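Local coordinates for protein gamma-resorcylate decarboxylase (Polaromonas, PDB 4QRO) that probably catalyses the manganese-dependent, non-oxidative decarboxylation of gamma-resorcylate (2,6-dihydroxybenzoate) to resorcinol, at residues D69-R72 with A73-A77; L113-C116 with V117-G121; W148-W151 with E152-A156; R199-S203 with G204-K208. All coordinates share one frame; numbering follows the deposited sequence.

Along the chain the four contacts follow in series, none nested in or crossing another, and each joins adjoining turns of one unbroken stretch, so none closes a long loop. Interaction 1 opens helix 70-90, interaction 2 lies at the C-terminal turns of helix 106-118, interaction 3 runs through helix 148-157, and interaction 4 is the corner between helix 188-202 and short helix 205-208. Interactions 2 and 3 touch where L113 and E114 meet V154 and T153; interactions 3 and 4 touch where W148 and W151 pack on residues 203-205. Interaction 1 stays apart, its nearest atoms about 5 Å from interaction 2, although helix 70-90 itself packs against helix 106-118.

Interaction 1 (D69-R72 with A73-A77); sequences DSTR and ANETA
E75 reaches back along T71 in the first turns of helix 70-90, the helical arm of the beta-alpha-beta unit that leads from strand 52-59 to strand 95-97. Four successive backbone bonds, from A73 N to D69 O through T76 N to R72 O, start the helix, and D69 caps it with a weak bond from T71 N to its OD1. The E75 chain leaves the backbone with CG opposite the carbonyl carbon (chi1 -68°) and continues extended, which lays it against the preceding turn. CB sits 3.6 Å from R72 O. CG passes T71 O at 3.4 Å, and CD remains 3.5 Å from that same T71 O. At the tip the carboxylate oxygens part company: OE1 lies 3.7 Å from T71 CG2, alongside the threonine, whereas OE2 faces R72 CA at 3.8 Å. The guanidinium of R72 stands nearly perpendicular to this carboxylate, its NH1 4.7 Å from E75 OE2, so the opposite charges are near but not paired; R72 NE has a long salt bridge to D69 OD2 instead. Cutting the side chain back to an alanine removes the carboxylate, which would probably leave T71 CG2 without this neighbour and the R72 guanidinium with one nearby negative charge fewer. T71 O, besides accepting from E75 N, takes a hydrogen bond from a water 2.8 Å away, and that water in turn accepts from N74 ND2 at 3.1 Å.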
loop_
_atom_site.group_PDB
_atom_site.type_symbol
_atom_site.label_atom_id
_atom_site.label_comp_id
_atom_site.label_asym_id
_atom_site.label_seq_id
_atom_site.Cartn_x
_atom_site.Cartn_y
_atom_site.Cartn_z
ATOM N N ASP A 69 15.676 -19.862 16.726
ATOM C CA ASP A 69 17.010 -20.320 17.086
ATOM C C ASP A 69 17.832 -20.402 15.805
ATOM O O ASP A 69 17.600 -21.288 14.986
ATOM C CB ASP A 69 16.899 -21.694 17.751
ATOM C CG ASP A 69 18.247 -22.305 18.099
ATOM O OD1 ASP A 69 19.299 -21.783 17.698
ATOM O OD2 ASP A 69 18.239 -23.326 18.810
ATOM N N SER A 70 18.795 -19.494 15.643
ATOM C CA SER A 70 19.534 -19.361 14.369
ATOM C C SER A 70 20.342 -20.627 13.997
ATOM O O SER A 70 20.537 -20.915 12.813
ATOM C CB SER A 70 20.449 -18.133 14.420
ATOM O OG SER A 70 21.473 -18.278 15.383
ATOM N N THR A 71 20.788 -21.400 14.992
ATOM C CA THR A 71 21.397 -22.708 14.708
ATOM C C THR A 71 20.399 -23.663 14.042
ATOM O O THR A 71 20.734 -24.327 13.055
ATOM C CB THR A 71 21.978 -23.340 15.990
ATOM O OG1 THR A 71 23.040 -22.503 16.464
ATOM C CG2 THR A 71 22.517 -24.763 15.729
ATOM N N ARG A 72 19.172 -23.700 14.559
ATOM C CA ARG A 72 18.112 -24.504 13.958
ATOM C C ARG A 72 17.666 -23.969 12.587
ATOM O O ARG A 72 17.370 -24.754 11.685
ATOM C CB ARG A 72 16.913 -24.632 14.871
ATOM C CG ARG A 72 17.221 -25.459 16.103
ATOM C CD ARG A 72 16.012 -25.562 17.012
ATOM N NE ARG A 72 16.215 -26.586 18.030
ATOM C CZ ARG A 72 16.144 -27.898 17.811
ATOM N NH1 ARG A 72 15.868 -28.381 16.600
ATOM N NH2 ARG A 72 16.352 -28.739 18.814
ATOM N N ALA A 73 17.612 -22.648 12.433
ATOM C CA ALA A 73 17.252 -22.033 11.133
ATOM C C ALA A 73 18.201 -22.479 10.054
ATOM O O ALA A 73 17.794 -22.866 8.962
ATOM C CB ALA A 73 17.247 -20.521 11.250
ATOM N N ASN A 74 19.485 -22.461 10.379
ATOM C CA ASN A 74 20.518 -22.877 9.458
ATOM C C ASN A 74 20.372 -24.348 9.045
ATOM O O ASN A 74 20.474 -24.680 7.864
ATOM C CB ASN A 74 21.885 -22.612 10.075
ATOM C CG ASN A 74 23.019 -22.857 9.105
ATOM O OD1 ASN A 74 23.074 -22.274 8.024
ATOM N ND2 ASN A 74 23.936 -23.739 9.485
ATOM N N GLU A 75 20.109 -25.215 10.018
ATOM C CA GLU A 75 19.861 -26.643 9.761
ATOM C C GLU A 75 18.656 -26.900 8.838
ATOM O O GLU A 75 18.741 -27.708 7.911
ATOM C CB GLU A 75 19.700 -27.403 11.098
ATOM C CG GLU A 75 21.000 -27.476 11.905
ATOM C CD GLU A 75 20.796 -27.833 13.377
ATOM O OE1 GLU A 75 21.809 -27.960 14.086
ATOM O OE2 GLU A 75 19.644 -27.985 13.842
ATOM N N THR A 76 17.532 -26.229 9.107
ATOM C CA THR A 76 16.350 -26.335 8.285
ATOM C C THR A 76 16.621 -25.824 6.854
ATOM O O THR A 76 16.249 -26.469 5.882
ATOM C CB THR A 76 15.187 -25.541 8.907
ATOM O OG1 THR A 76 14.950 -26.007 10.248
ATOM C CG2 THR A 76 13.918 -25.699 8.110
ATOM N N ALA A 77 17.261 -24.667 6.740
ATOM C CA ALA A 77 17.595 -24.116 5.421
ATOM C C ALA A 77 18.458 -25.103 4.601
ATOM O O ALA A 77 18.218 -25.343 3.421
ATOM C CB ALA A 77 18.298 -22.766 5.572
HETATM O O HOH W 1 23.416 -24.779 12.367
#

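Interaction 2 (L113-C116 with V117-G121); sequences LERC and VKELG
R115 turns its guanidinium so that L120 CD1 rests over one face, 3.9 Å from R115 NH1, at the C-terminal turns of helix 106-118. A bend at chi3 (75°) swings the group into this place, and salt bridges to D82 through NH1 and to E112 through NH2 help fix its rotation. Lower on the same chain, R115 CG lies 3.8 Å from E119 CD; the two side chains meet at about a right angle, and the E119 carboxylate plane stands almost perpendicular to the guanidinium. The backbone of R115 is gripped as well: its O accepts from E119 N at 2.9 Å and from L120 N at 3.2 Å, the second bond spanning five residues. L120 N also makes a weak bond to C116 O.

C116 completes the apolar support of L120, its SG 4.1 Å from L120 CD1. On another side of the helix V117 lies alongside L113, with V117 CG2 4.1 Å from L113 CD1 and 3.3 Å from L113 O, the carbonyl to which V117 N donates. Beyond L120 the chain leaves helical geometry at G121, whose positive phi (79°) turns it away, and C116 is backbone-bonded to F122.

In the (beta/alpha)8-barrel fold expected of an amidohydrolase, this helix end is packed between two others. R115, C116 and L120 touch helix 70-90, L113, E114 and K118 touch helix 148-157, and L113 and C116 also reach A99, just past strand 95-97.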
loop_
_atom_site.group_PDB
_atom_site.type_symbol
_atom_site.label_atom_id
_atom_site.label_comp_id
_atom_site.label_asym_id
_atom_site.label_seq_id
_atom_site.Cartn_x
_atom_site.Cartn_y
_atom_site.Cartn_z
ATOM N N LEU A 113 24.130 -19.048 1.029
ATOM C CA LEU A 113 23.892 -18.555 -0.311
ATOM C C LEU A 113 25.059 -18.917 -1.230
ATOM O O LEU A 113 24.850 -19.329 -2.366
ATOM C CB LEU A 113 23.644 -17.049 -0.332
ATOM C CG LEU A 113 23.280 -16.527 -1.745
ATOM C CD1 LEU A 113 21.974 -17.124 -2.266
ATOM C CD2 LEU A 113 23.215 -15.014 -1.728
ATOM N N GLU A 114 26.284 -18.769 -0.739
ATOM C CA GLU A 114 27.448 -19.204 -1.515
ATOM C C GLU A 114 27.346 -20.690 -1.870
ATOM O O GLU A 114 27.507 -21.031 -3.029
ATOM C CB GLU A 114 28.755 -18.900 -0.785
ATOM C CG GLU A 114 29.090 -17.414 -0.745
ATOM C CD GLU A 114 30.486 -17.150 -0.225
ATOM O OE1 GLU A 114 30.656 -17.115 1.013
ATOM O OE2 GLU A 114 31.403 -16.975 -1.060
ATOM N N ARG A 115 27.006 -21.533 -0.899
ATOM C CA ARG A 115 26.858 -22.983 -1.123
ATOM C C ARG A 115 25.748 -23.286 -2.127
ATOM O O ARG A 115 25.942 -24.085 -3.044
ATOM C CB ARG A 115 26.604 -23.743 0.184
ATOM C CG ARG A 115 26.703 -25.263 0.041
ATOM C CD ARG A 115 26.419 -26.006 1.348
ATOM N NE ARG A 115 24.989 -26.004 1.650
ATOM C CZ ARG A 115 24.100 -26.938 1.300
ATOM N NH1 ARG A 115 24.459 -28.037 0.642
ATOM N NH2 ARG A 115 22.817 -26.772 1.625
ATOM N N CYS A 116 24.593 -22.637 -1.970
ATOM C CA CYS A 116 23.491 -22.842 -2.903
ATOM C C CYS A 116 23.828 -22.459 -4.347
ATOM O O CYS A 116 23.451 -23.182 -5.267
ATOM C CB CYS A 116 22.244 -22.090 -2.427
ATOM S SG CYS A 116 21.414 -22.878 -1.034
ATOM N N VAL A 117 24.523 -21.339 -4.546
ATOM C CA VAL A 117 24.856 -20.859 -5.900
ATOM C C VAL A 117 26.009 -21.683 -6.513
ATOM O O VAL A 117 25.913 -22.117 -7.652
ATOM C CB VAL A 117 25.213 -19.337 -5.936
ATOM C CG1 VAL A 117 25.625 -18.906 -7.342
ATOM C CG2 VAL A 117 24.043 -18.465 -5.484
ATOM N N LYS A 118 27.076 -21.893 -5.745
ATOM C CA LYS A 118 28.323 -22.479 -6.267
ATOM C C LYS A 118 28.272 -23.998 -6.313
ATOM O O LYS A 118 28.834 -24.606 -7.221
ATOM C CB LYS A 118 29.531 -22.041 -5.424
ATOM C CG LYS A 118 29.985 -20.587 -5.594
ATOM C CD LYS A 118 30.926 -20.199 -4.446
ATOM C CE LYS A 118 32.093 -19.313 -4.865
ATOM N NZ LYS A 118 31.677 -17.934 -5.228
ATOM N N GLU A 119 27.627 -24.612 -5.324
ATOM C CA GLU A 119 27.557 -26.079 -5.225
ATOM C C GLU A 119 26.236 -26.687 -5.719
ATOM O O GLU A 119 26.247 -27.745 -6.363
ATOM C CB GLU A 119 27.876 -26.531 -3.796
ATOM C CG GLU A 119 29.251 -26.032 -3.329
ATOM C CD GLU A 119 29.705 -26.542 -1.967
ATOM O OE1 GLU A 119 29.328 -27.667 -1.580
ATOM O OE2 GLU A 119 30.467 -25.812 -1.288
ATOM N N LEU A 120 25.113 -26.016 -5.439
ATOM C CA LEU A 120 23.787 -26.537 -5.805
ATOM C C LEU A 120 23.200 -25.966 -7.111
ATOM O O LEU A 120 22.235 -26.512 -7.634
ATOM C CB LEU A 120 22.799 -26.362 -4.647
ATOM C CG LEU A 120 23.242 -26.959 -3.311
ATOM C CD1 LEU A 120 22.206 -26.697 -2.225
ATOM C CD2 LEU A 120 23.527 -28.454 -3.442
ATOM N N GLY A 121 23.786 -24.894 -7.629
ATOM C CA GLY A 121 23.382 -24.325 -8.915
ATOM C C GLY A 121 22.108 -23.479 -8.819
ATOM O O GLY A 121 21.441 -23.259 -9.825
#

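Interaction 3 (W148-W151 with E152-A156); sequences WPFW and ETVQA
P149 O is gripped by T153 twice and by a water: T153 N donates to it over 3.3 Å, T153 OG1 adds a weak bond, and the water donates from 2.8 Å. The hydroxyl gets there because T153 OG1 lies beside its own backbone N, opposite the carbonyl carbon (chi1 -63°), and so turns back to the carbonyl one turn earlier. The same water donates to E152 OE1 at 3.0 Å, tying the extended glutamate to the P149 carbonyl. F150 O receives V154 N at 3.0 Å, together with a weak bond from T153 N.

All of this lies within helix 148-157, which crosses from strand 125-128 to strand 161-164 as the helix of a parallel beta-alpha-beta unit. On its buried side V154 meets two aromatic rings. V154 CG2 stands over the face of F150, 3.9 Å from the ring centroid and 30° off the normal, a CH-pi contact. It is also 3.9 Å from W151 CE3, with the valine running alongside the indole. The rings touch each other too, F150 CD2 lying 4.0 Å above the W151 plane, over its centre. W151 NE1 is held by Y142 O and the indole meets the ring of F161, while F150 packs on A109 of helix 106-118. At the far end of the stretch, Q155 N donates to W151 O and Q155 OE1 accepts from A211 N.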
loop_
_atom_site.group_PDB
_atom_site.type_symbol
_atom_site.label_atom_id
_atom_site.label_comp_id
_atom_site.label_asym_id
_atom_site.label_seq_id
_atom_site.Cartn_x
_atom_site.Cartn_y
_atom_site.Cartn_z
ATOM N N TRP A 148 24.975 -5.650 5.882
ATOM C CA TRP A 148 25.669 -5.032 4.744
ATOM C C TRP A 148 26.762 -5.956 4.159
ATOM O O TRP A 148 26.911 -6.033 2.949
ATOM C CB TRP A 148 26.159 -3.617 5.096
ATOM C CG TRP A 148 24.990 -2.632 5.078
ATOM C CD1 TRP A 148 23.770 -2.816 5.654
ATOM C CD2 TRP A 148 24.947 -1.338 4.453
ATOM N NE1 TRP A 148 22.968 -1.721 5.442
ATOM C CE2 TRP A 148 23.666 -0.794 4.710
ATOM C CE3 TRP A 148 25.868 -0.582 3.704
ATOM C CZ2 TRP A 148 23.274 0.477 4.251
ATOM C CZ3 TRP A 148 25.487 0.689 3.251
ATOM C CH2 TRP A 148 24.186 1.195 3.516
ATOM N N PRO A 149 27.487 -6.700 5.013
ATOM C CA PRO A 149 28.395 -7.732 4.462
ATOM C C PRO A 149 27.679 -8.886 3.742
ATOM O O PRO A 149 28.222 -9.451 2.799
ATOM C CB PRO A 149 29.148 -8.247 5.706
ATOM C CG PRO A 149 29.040 -7.139 6.710
ATOM C CD PRO A 149 27.710 -6.477 6.456
ATOM N N PHE A 150 26.483 -9.255 4.187
ATOM C CA PHE A 150 25.688 -10.241 3.470
ATOM C C PHE A 150 25.342 -9.722 2.063
ATOM O O PHE A 150 25.487 -10.455 1.077
ATOM C CB PHE A 150 24.401 -10.634 4.241
ATOM C CG PHE A 150 23.364 -11.301 3.377
ATOM C CD1 PHE A 150 23.407 -12.662 3.143
ATOM C CD2 PHE A 150 22.344 -10.559 2.791
ATOM C CE1 PHE A 150 22.462 -13.286 2.332
ATOM C CE2 PHE A 150 21.410 -11.171 1.960
ATOM C CZ PHE A 150 21.469 -12.531 1.724
ATOM N N TRP A 151 24.893 -8.468 1.974
ATOM C CA TRP A 151 24.557 -7.860 0.672
ATOM C C TRP A 151 25.776 -7.772 -0.238
ATOM O O TRP A 151 25.677 -7.913 -1.454
ATOM C CB TRP A 151 23.915 -6.480 0.884
ATOM C CG TRP A 151 22.516 -6.575 1.496
ATOM C CD1 TRP A 151 22.103 -6.095 2.716
ATOM C CD2 TRP A 151 21.351 -7.179 0.896
ATOM N NE1 TRP A 151 20.770 -6.402 2.922
ATOM C CE2 TRP A 151 20.283 -7.038 1.813
ATOM C CE3 TRP A 151 21.110 -7.813 -0.329
ATOM C CZ2 TRP A 151 18.991 -7.515 1.540
ATOM C CZ3 TRP A 151 19.828 -8.296 -0.602
ATOM C CH2 TRP A 151 18.788 -8.147 0.330
ATOM N N GLU A 152 26.945 -7.542 0.346
ATOM C CA GLU A 152 28.173 -7.489 -0.456
ATOM C C GLU A 152 28.381 -8.848 -1.137
ATOM O O GLU A 152 28.871 -8.900 -2.276
ATOM C CB GLU A 152 29.392 -7.141 0.415
ATOM C CG GLU A 152 30.730 -7.114 -0.329
ATOM C CD GLU A 152 31.887 -6.727 0.586
ATOM O OE1 GLU A 152 31.781 -6.925 1.816
ATOM O OE2 GLU A 152 32.909 -6.220 0.086
ATOM N N THR A 153 28.019 -9.923 -0.424
ATOM C CA THR A 153 28.100 -11.294 -0.938
ATOM C C THR A 153 27.061 -11.525 -2.056
ATOM O O THR A 153 27.390 -12.073 -3.103
ATOM C CB THR A 153 27.966 -12.337 0.211
ATOM O OG1 THR A 153 29.070 -12.188 1.115
ATOM C CG2 THR A 153 27.971 -13.736 -0.309
ATOM N N VAL A 154 25.827 -11.073 -1.843
ATOM C CA VAL A 154 24.783 -11.170 -2.868
ATOM C C VAL A 154 25.254 -10.504 -4.158
ATOM O O VAL A 154 25.164 -11.116 -5.221
ATOM C CB VAL A 154 23.420 -10.534 -2.425
ATOM C CG1 VAL A 154 22.421 -10.564 -3.570
ATOM C CG2 VAL A 154 22.818 -11.246 -1.213
ATOM N N GLN A 155 25.783 -9.277 -4.065
ATOM C CA GLN A 155 26.254 -8.554 -5.264
ATOM C C GLN A 155 27.455 -9.248 -5.926
ATOM O O GLN A 155 27.526 -9.329 -7.149
ATOM C CB GLN A 155 26.617 -7.108 -4.934
ATOM C CG GLN A 155 26.923 -6.258 -6.157
ATOM C CD GLN A 155 27.513 -4.902 -5.805
ATOM O OE1 GLN A 155 26.899 -3.866 -6.067
ATOM N NE2 GLN A 155 28.696 -4.901 -5.190
ATOM N N ALA A 156 28.375 -9.773 -5.119
ATOM C CA ALA A 156 29.543 -10.491 -5.668
ATOM C C ALA A 156 29.132 -11.754 -6.428
ATOM O O ALA A 156 29.651 -12.031 -7.504
ATOM C CB ALA A 156 30.526 -10.834 -4.559
HETATM O O HOH W 2 31.040 -9.700 2.611
#

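Interaction 4 (R199-S203 with G204-K208); sequences RLMGS and GLFDK
S203 carries its OG between the backbone N and the carbonyl carbon (chi1 65°), which aims the hydroxyl both back into its helix and forward to L205. S203 OG donates to L200 O at 2.7 Å and accepts from L205 N at 3.2 Å, so a single buried oxygen ties the end of one helix to the start of the next. With an alanine here, L205 N would probably be left without this acceptor and L200 O without its hydroxyl donor, and the corner would be less firmly fixed. F206, with CG opposite the carbonyl carbon (chi1 -55°), sends its ring back onto the last turn of helix 188-202. M201 N lies at the ring edge, 3.8 Å from F206 CE2, and the same CE2 is 4.0 Å from L200 CB and 4.0 Å from M201 CG.

The corner joins helix 188-202 to the short helix 205-208 through G204, a tight helix-to-helix turn in what is probably the helical layer of the amidohydrolase barrel. G204 is the N-cap residue, and its positive phi (87°) would press any CB into S203 O. A water bridges the two helices, donating to M201 O at 2.7 Å and accepting from F206 N at 2.9 Å. L200 and L205 run side by side, with 4.2 Å between L200 CD2 and L205 CD2, and L205 CD2 also lies over one face of F206 towards its rim. Helix 249-256 packs on M201 and F206 through Y252, while R199 is bound by D143 and, through NH1, by I175 O of the second subunit.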
loop_
_atom_site.group_PDB
_atom_site.type_symbol
_atom_site.label_atom_id
_atom_site.label_comp_id
_atom_site.label_asym_id
_atom_site.label_seq_id
_atom_site.Cartn_x
_atom_site.Cartn_y
_atom_site.Cartn_z
ATOM N N ARG A 199 12.522 0.480 3.307
ATOM C CA ARG A 199 13.621 0.515 4.269
ATOM C C ARG A 199 14.964 0.227 3.583
ATOM O O ARG A 199 15.929 0.960 3.801
ATOM C CB ARG A 199 13.384 -0.434 5.445
ATOM C CG ARG A 199 12.251 -0.009 6.369
ATOM C CD ARG A 199 12.000 -1.018 7.491
ATOM N NE ARG A 199 13.213 -1.345 8.262
ATOM C CZ ARG A 199 13.308 -1.308 9.596
ATOM N NH1 ARG A 199 12.258 -0.974 10.367
ATOM N NH2 ARG A 199 14.461 -1.627 10.177
ATOM N N LEU A 200 15.014 -0.777 2.714
ATOM C CA LEU A 200 16.274 -1.067 1.987
ATOM C C LEU A 200 16.703 0.132 1.117
ATOM O O LEU A 200 17.858 0.541 1.131
ATOM C CB LEU A 200 16.124 -2.304 1.109
ATOM C CG LEU A 200 15.820 -3.662 1.749
ATOM C CD1 LEU A 200 15.724 -4.733 0.672
ATOM C CD2 LEU A 200 16.905 -4.010 2.770
ATOM N N MET A 201 15.764 0.680 0.353
ATOM C CA MET A 201 16.039 1.814 -0.558
ATOM C C MET A 201 16.494 3.088 0.188
ATOM O O MET A 201 17.500 3.706 -0.191
ATOM C CB MET A 201 14.796 2.135 -1.418
ATOM C CG MET A 201 14.425 1.056 -2.422
ATOM S SD MET A 201 12.974 1.490 -3.418
ATOM C CE MET A 201 11.810 0.228 -2.940
ATOM N N GLY A 202 15.774 3.454 1.242
ATOM C CA GLY A 202 16.147 4.605 2.104
ATOM C C GLY A 202 17.489 4.480 2.837
ATOM O O GLY A 202 18.162 5.486 3.124
ATOM N N SER A 203 17.910 3.251 3.115
ATOM C CA SER A 203 19.072 3.033 3.980
ATOM C C SER A 203 20.369 3.409 3.333
ATOM O O SER A 203 21.378 3.509 4.022
ATOM C CB SER A 203 19.157 1.583 4.417
ATOM O OG SER A 203 19.393 0.759 3.283
ATOM N N GLY A 204 20.365 3.577 2.011
ATOM C CA GLY A 204 21.602 3.809 1.267
ATOM C C GLY A 204 22.295 2.529 0.840
ATOM O O GLY A 204 23.405 2.552 0.287
ATOM N N LEU A 205 21.645 1.397 1.056
ATOM C CA LEU A 205 22.216 0.103 0.630
ATOM C C LEU A 205 22.624 0.089 -0.841
ATOM O O LEU A 205 23.647 -0.491 -1.221
ATOM C CB LEU A 205 21.188 -1.004 0.865
ATOM C CG LEU A 205 21.665 -2.414 0.589
ATOM C CD1 LEU A 205 22.738 -2.784 1.617
ATOM C CD2 LEU A 205 20.487 -3.378 0.688
ATOM N N PHE A 206 21.809 0.708 -1.679
ATOM C CA PHE A 206 22.034 0.650 -3.122
ATOM C C PHE A 206 23.014 1.701 -3.639
ATOM O O PHE A 206 23.402 1.638 -4.807
ATOM C CB PHE A 206 20.697 0.688 -3.882
ATOM C CG PHE A 206 19.748 -0.393 -3.455
ATOM C CD1 PHE A 206 20.001 -1.725 -3.762
ATOM C CD2 PHE A 206 18.611 -0.090 -2.722
ATOM C CE1 PHE A 206 19.150 -2.724 -3.325
ATOM C CE2 PHE A 206 17.751 -1.084 -2.295
ATOM C CZ PHE A 206 18.012 -2.402 -2.600
ATOM N N ASP A 207 23.397 2.654 -2.783
ATOM C CA ASP A 207 24.546 3.545 -3.050
ATOM C C ASP A 207 25.839 2.735 -2.901
ATOM O O ASP A 207 26.770 2.849 -3.697
ATOM C CB ASP A 207 24.573 4.701 -2.056
ATOM C CG ASP A 207 23.414 5.659 -2.232
ATOM O OD1 ASP A 207 22.915 5.783 -3.367
ATOM O OD2 ASP A 207 23.031 6.303 -1.235
ATOM N N LYS A 208 25.885 1.905 -1.874
ATOM C CA LYS A 208 27.075 1.076 -1.595
ATOM C C LYS A 208 27.202 -0.152 -2.519
ATOM O O LYS A 208 28.303 -0.505 -2.954
ATOM C CB LYS A 208 27.001 0.625 -0.135
ATOM C CG LYS A 208 28.144 -0.279 0.317
ATOM C CD LYS A 208 29.483 0.432 0.227
ATOM C CE LYS A 208 30.614 -0.484 0.652
ATOM N NZ LYS A 208 31.922 0.092 0.247
HETATM O O HOH W 3 19.833 2.874 -1.355
#